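Local atomic coordinates of hypothetical protein ypmQ (Bacillus subtilis, PDB entry 1XZO), a protein that is needed to insert copper into the active site of cytochrome c oxidase and may also act in copper homeostasis or redox signalling. Residues P51-A54 against H55-L59; N81-P84 against K85-K88. One frame throughout, in Å; residues are numbered along the deposited sequence.

Contact 1. Residues P51-A54 against H55-L59; sequences PMTA and HMTDL. With CD (cadmium ion), chain C; CA (calcium ion), chain I.
Four successive i to i+4 backbone bonds, from Pro-51 O to His-55 N through Ala-54 O to Asp-58 N, make about two turns of continuous helix, with the first the straightest at an N-H...O angle of 173°. Proline suits the start, where its missing N-H costs no helical bond. Its CB lies 3.5 Å from CE1 of His-55, the two side chains running alongside each other, while Pro-51 O sits over one face of the imidazole, displaced toward the rim. The histidine torsion (CG anti to the carbonyl carbon, chi1 -60°) swings the ring back along the helix to that place. There ND1 donates to Gly-154 O, which fixes the ring's rotation and leaves NE2 to hold a cadmium ion at 2.2 Å. Thr-57 OG1 turns back to Thr-53 O at 2.8 Å, so this carbonyl takes two donors: the hydroxyl from above one face of its plane and Thr-57 N, also at 2.8 Å, from the other. A threonine in a helix can satisfy its hydroxyl in this way, on the carbonyl one turn back. Ala-54 O accepts Asp-58 N and also a hydrogen bond from a water, at 2.9 Å. Asp-58 OD2 lies next to a modelled calcium ion, at a distance too short to be trusted. Met-52, Met-56 and Leu-59 turn to Phe-139 of strand 138-142, which the imidazole meets too. One helical segment thus offers a hydrophobic face to the sheet and one firm metal ligand; the bond to Gly-154 implies that ND1 carries the proton and NE2 gives its lone pair to cadmium.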
loop_
_atom_site.group_PDB
_atom_site.type_symbol
_atom_site.label_atom_id
_atom_site.label_comp_id
_atom_site.label_asym_id
_atom_site.label_seq_id
_atom_site.Cartn_x
_atom_site.Cartn_y
_atom_site.Cartn_z
ATOM N N PRO A 51 -5.342 1.965 12.124
ATOM C CA PRO A 51 -3.933 1.665 12.358
ATOM C C PRO A 51 -3.065 1.343 11.156
ATOM O O PRO A 51 -1.870 1.079 11.383
ATOM C CB PRO A 51 -4.030 0.384 13.209
ATOM C CG PRO A 51 -5.287 -0.264 12.727
ATOM C CD PRO A 51 -6.208 0.902 12.697
ATOM N N MET A 52 -3.578 1.232 9.919
ATOM C CA MET A 52 -2.722 0.684 8.876
ATOM C C MET A 52 -1.412 1.452 8.634
ATOM O O MET A 52 -0.373 0.820 8.413
ATOM C CB MET A 52 -3.529 0.534 7.524
ATOM C CG MET A 52 -4.566 -0.631 7.481
ATOM S SD MET A 52 -6.052 -0.208 8.283
ATOM C CE MET A 52 -6.851 0.890 7.190
ATOM N N THR A 53 -1.461 2.751 8.667
ATOM C CA THR A 53 -0.299 3.542 8.315
ATOM C C THR A 53 0.757 3.474 9.413
ATOM O O THR A 53 1.919 3.375 9.125
ATOM C CB THR A 53 -0.690 4.981 8.002
ATOM O OG1 THR A 53 -1.546 4.921 6.778
ATOM C CG2 THR A 53 0.604 5.727 7.661
ATOM N N ALA A 54 0.268 3.415 10.634
ATOM C CA ALA A 54 1.164 3.115 11.791
ATOM C C ALA A 54 1.921 1.806 11.688
ATOM O O ALA A 54 3.141 1.779 11.846
ATOM C CB ALA A 54 0.410 3.189 13.041
ATOM N N HIS A 55 1.226 0.694 11.371
ATOM C CA HIS A 55 1.854 -0.584 11.106
ATOM C C HIS A 55 2.895 -0.623 9.958
ATOM O O HIS A 55 3.889 -1.254 9.852
ATOM C CB HIS A 55 0.771 -1.698 10.951
ATOM C CG HIS A 55 -0.113 -1.928 12.149
ATOM N ND1 HIS A 55 -1.442 -2.297 12.050
ATOM C CD2 HIS A 55 0.127 -1.799 13.486
ATOM C CE1 HIS A 55 -1.969 -2.412 13.255
ATOM N NE2 HIS A 55 -1.029 -2.114 14.129
ATOM N N MET A 56 2.409 0.181 8.876
ATOM C CA MET A 56 3.248 0.226 7.709
ATOM C C MET A 56 4.472 1.019 8.031
ATOM O O MET A 56 5.496 0.722 7.507
ATOM C CB MET A 56 2.519 0.782 6.409
ATOM C CG MET A 56 3.373 0.402 5.193
ATOM S SD MET A 56 3.508 -1.102 4.566
ATOM C CE MET A 56 4.596 -1.443 4.184
ATOM N N THR A 57 4.338 1.982 8.916
ATOM C CA THR A 57 5.479 2.825 9.334
ATOM C C THR A 57 6.535 1.937 10.079
ATOM O O THR A 57 7.735 1.975 9.795
ATOM C CB THR A 57 4.982 3.953 10.166
ATOM O OG1 THR A 57 4.300 4.903 9.338
ATOM C CG2 THR A 57 6.182 4.783 10.734
ATOM N N ASP A 58 6.011 1.042 10.925
ATOM C CA ASP A 58 6.899 0.215 11.733
ATOM C C ASP A 58 7.454 -0.833 10.721
ATOM O O ASP A 58 8.625 -1.102 10.664
ATOM C CB ASP A 58 6.176 -0.170 13.164
ATOM C CG ASP A 58 6.335 1.033 14.324
ATOM O OD1 ASP A 58 7.363 1.684 14.074
ATOM O OD2 ASP A 58 5.675 1.499 15.468
ATOM N N LEU A 59 6.692 -1.297 9.722
ATOM C CA LEU A 59 7.257 -2.172 8.697
ATOM C C LEU A 59 8.409 -1.571 7.872
ATOM O O LEU A 59 9.425 -2.235 7.592
ATOM C CB LEU A 59 6.083 -2.634 7.816
ATOM C CG LEU A 59 6.186 -3.835 6.935
ATOM C CD1 LEU A 59 7.004 -5.013 7.511
ATOM C CD2 LEU A 59 4.724 -4.243 6.592
HETATM CD CD CD C . -0.936 -2.703 16.288
HETATM CA CA CA I . 4.319 2.114 16.050
HETATM O O HOH W 1 4.183 3.254 14.074
HETATM O O HOH W 2 -1.935 -2.109 16.548
HETATM O O HOH W 3 0.124 -0.820 17.561
HETATM O O HOH W 4 1.848 0.943 15.491
#

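Contact 2. Residues N81-P84 against K85-K88; sequences NDKP and KQLK
Gln-86 folds back over the loop that leads into its helix: its CG comes to 3.4 Å from Asn-81 O and its CB to 3.5 Å from Lys-83 O. The side chains of Gln-86 and Lys-83 lie side by side, pointing the same way. The bend at chi2 (65°) is what brings the amide end of the glutamine nearer the loop. A flexible side chain with two methylenes fits this partly exposed place, where they lie against backbone carbonyls. The buried Leu-87 sets CD2 4.0 Å from CB of Asp-82.

Behind these contacts stands the helix start. Lys-83 is the N-cap residue, and its carbonyl accepts from Leu-87 N at 2.8 Å. Pro-84 follows in the first turn, a position where a ring without an N-H is readily tolerated, and its carbonyl receives Lys-88 N at 2.9 Å. The CG of Lys-88 also passes 3.5 Å from Pro-84 O before the chain extends outward. Just upstream, Lys-83 N bonds to Asn-81 O at 3.1 Å, closing an inverse gamma turn centred on Asp-82.

Farther out, the buried Asp-82 is gripped through both carboxylate oxygens, OD1 by Thr-43 OG1 and OD2 by Ser-76 OG, while Lys-83 NZ turns back to Pro-79 O. Ser-76 ends strand 71-76 and Thr-43 lies in the loop after strand 36-41, so the aspartate ties the entry of helix 84-91 to the ends of two neighbouring parallel strands, with Leu-87 reaching Thr-105 just beyond strand 101-104.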
loop_
_atom_site.group_PDB
_atom_site.type_symbol
_atom_site.label_atom_id
_atom_site.label_comp_id
_atom_site.label_asym_id
_atom_site.label_seq_id
_atom_site.Cartn_x
_atom_site.Cartn_y
_atom_site.Cartn_z
ATOM N N ASN A 81 -11.244 14.008 -1.624
ATOM C CA ASN A 81 -10.682 14.783 -0.507
ATOM C C ASN A 81 -9.154 14.718 -0.454
ATOM O O ASN A 81 -8.465 15.721 -0.153
ATOM C CB ASN A 81 -11.293 14.265 0.806
ATOM C CG ASN A 81 -10.563 14.779 2.049
ATOM O OD1 ASN A 81 -9.691 14.085 2.618
ATOM N ND2 ASN A 81 -10.910 15.978 2.477
ATOM N N ASP A 82 -8.598 13.546 -0.723
ATOM C CA ASP A 82 -7.184 13.328 -0.662
ATOM C C ASP A 82 -6.326 13.773 -1.857
ATOM O O ASP A 82 -5.721 12.947 -2.510
ATOM C CB ASP A 82 -6.888 11.867 -0.357
ATOM C CG ASP A 82 -7.536 11.388 0.971
ATOM O OD1 ASP A 82 -8.057 12.234 1.741
ATOM O OD2 ASP A 82 -7.632 10.179 1.264
ATOM N N LYS A 83 -6.090 15.062 -1.979
ATOM C CA LYS A 83 -5.177 15.640 -2.944
ATOM C C LYS A 83 -3.752 15.560 -2.393
ATOM O O LYS A 83 -3.570 15.200 -1.183
ATOM C CB LYS A 83 -5.613 17.075 -3.250
ATOM C CG LYS A 83 -7.075 17.254 -3.613
ATOM C CD LYS A 83 -7.546 16.184 -4.585
ATOM C CE LYS A 83 -8.708 16.704 -5.478
ATOM N NZ LYS A 83 -9.517 15.590 -6.076
ATOM N N PRO A 84 -2.761 15.778 -3.234
ATOM C CA PRO A 84 -1.345 15.589 -2.894
ATOM C C PRO A 84 -0.951 16.338 -1.580
ATOM O O PRO A 84 -0.266 15.744 -0.693
ATOM C CB PRO A 84 -0.653 16.128 -4.154
ATOM C CG PRO A 84 -1.716 15.663 -5.296
ATOM C CD PRO A 84 -2.960 16.120 -4.693
ATOM N N LYS A 85 -1.514 17.505 -1.383
ATOM C CA LYS A 85 -1.302 18.309 -0.150
ATOM C C LYS A 85 -1.916 17.649 1.124
ATOM O O LYS A 85 -1.334 17.669 2.223
ATOM C CB LYS A 85 -1.931 19.707 -0.291
ATOM C CG LYS A 85 -1.974 20.536 1.045
ATOM C CD LYS A 85 -2.159 22.037 0.728
ATOM C CE LYS A 85 -3.187 22.744 1.586
ATOM N NZ LYS A 85 -2.654 24.106 2.070
ATOM N N GLN A 86 -3.127 17.155 0.994
ATOM C CA GLN A 86 -3.719 16.370 2.068
ATOM C C GLN A 86 -2.895 15.139 2.326
ATOM O O GLN A 86 -2.775 14.771 3.504
ATOM C CB GLN A 86 -5.190 16.012 1.780
ATOM C CG GLN A 86 -6.146 17.164 1.825
ATOM C CD GLN A 86 -5.856 18.194 0.725
ATOM O OE1 GLN A 86 -5.908 19.393 0.966
ATOM N NE2 GLN A 86 -5.507 17.721 -0.458
ATOM N N LEU A 87 -2.369 14.455 1.279
ATOM C CA LEU A 87 -1.539 13.294 1.486
ATOM C C LEU A 87 -0.293 13.672 2.331
ATOM O O LEU A 87 0.140 12.886 3.177
ATOM C CB LEU A 87 -1.087 12.554 0.251
ATOM C CG LEU A 87 -2.345 12.008 -0.472
ATOM C CD1 LEU A 87 -1.889 11.602 -1.839
ATOM C CD2 LEU A 87 -3.034 10.916 0.334
ATOM N N LYS A 88 0.295 14.833 2.031
ATOM C CA LYS A 88 1.459 15.263 2.820
ATOM C C LYS A 88 1.117 15.498 4.250
ATOM O O LYS A 88 1.873 15.083 5.125
ATOM C CB LYS A 88 2.094 16.511 2.231
ATOM C CG LYS A 88 2.733 16.306 0.919
ATOM C CD LYS A 88 3.059 17.711 0.465
ATOM C CE LYS A 88 4.073 17.733 -0.630
ATOM N NZ LYS A 88 4.107 19.210 -0.985
#

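In the fold
Both contacts lie where a helix begins in the thioredoxin-like fold: contact 1 opens helix 52-65, between parallel strands 36-41 and 71-76, and contact 2 opens helix 84-91, between strands 71-76 and 101-104. Their centres are 18 Å apart and their nearest atoms about 8 Å, without touching. The loop with Cys-45 and Cys-49, copper ligands by similarity together with His-135, comes just before contact 1 in the chain. The side chain of Pro-51 is about 6 Å from that of Cys-49, and that of Asn-81 about 9 Å from that of Cys-45, so both helix starts lie near the probable copper site, reaching it from separate parts of the chain.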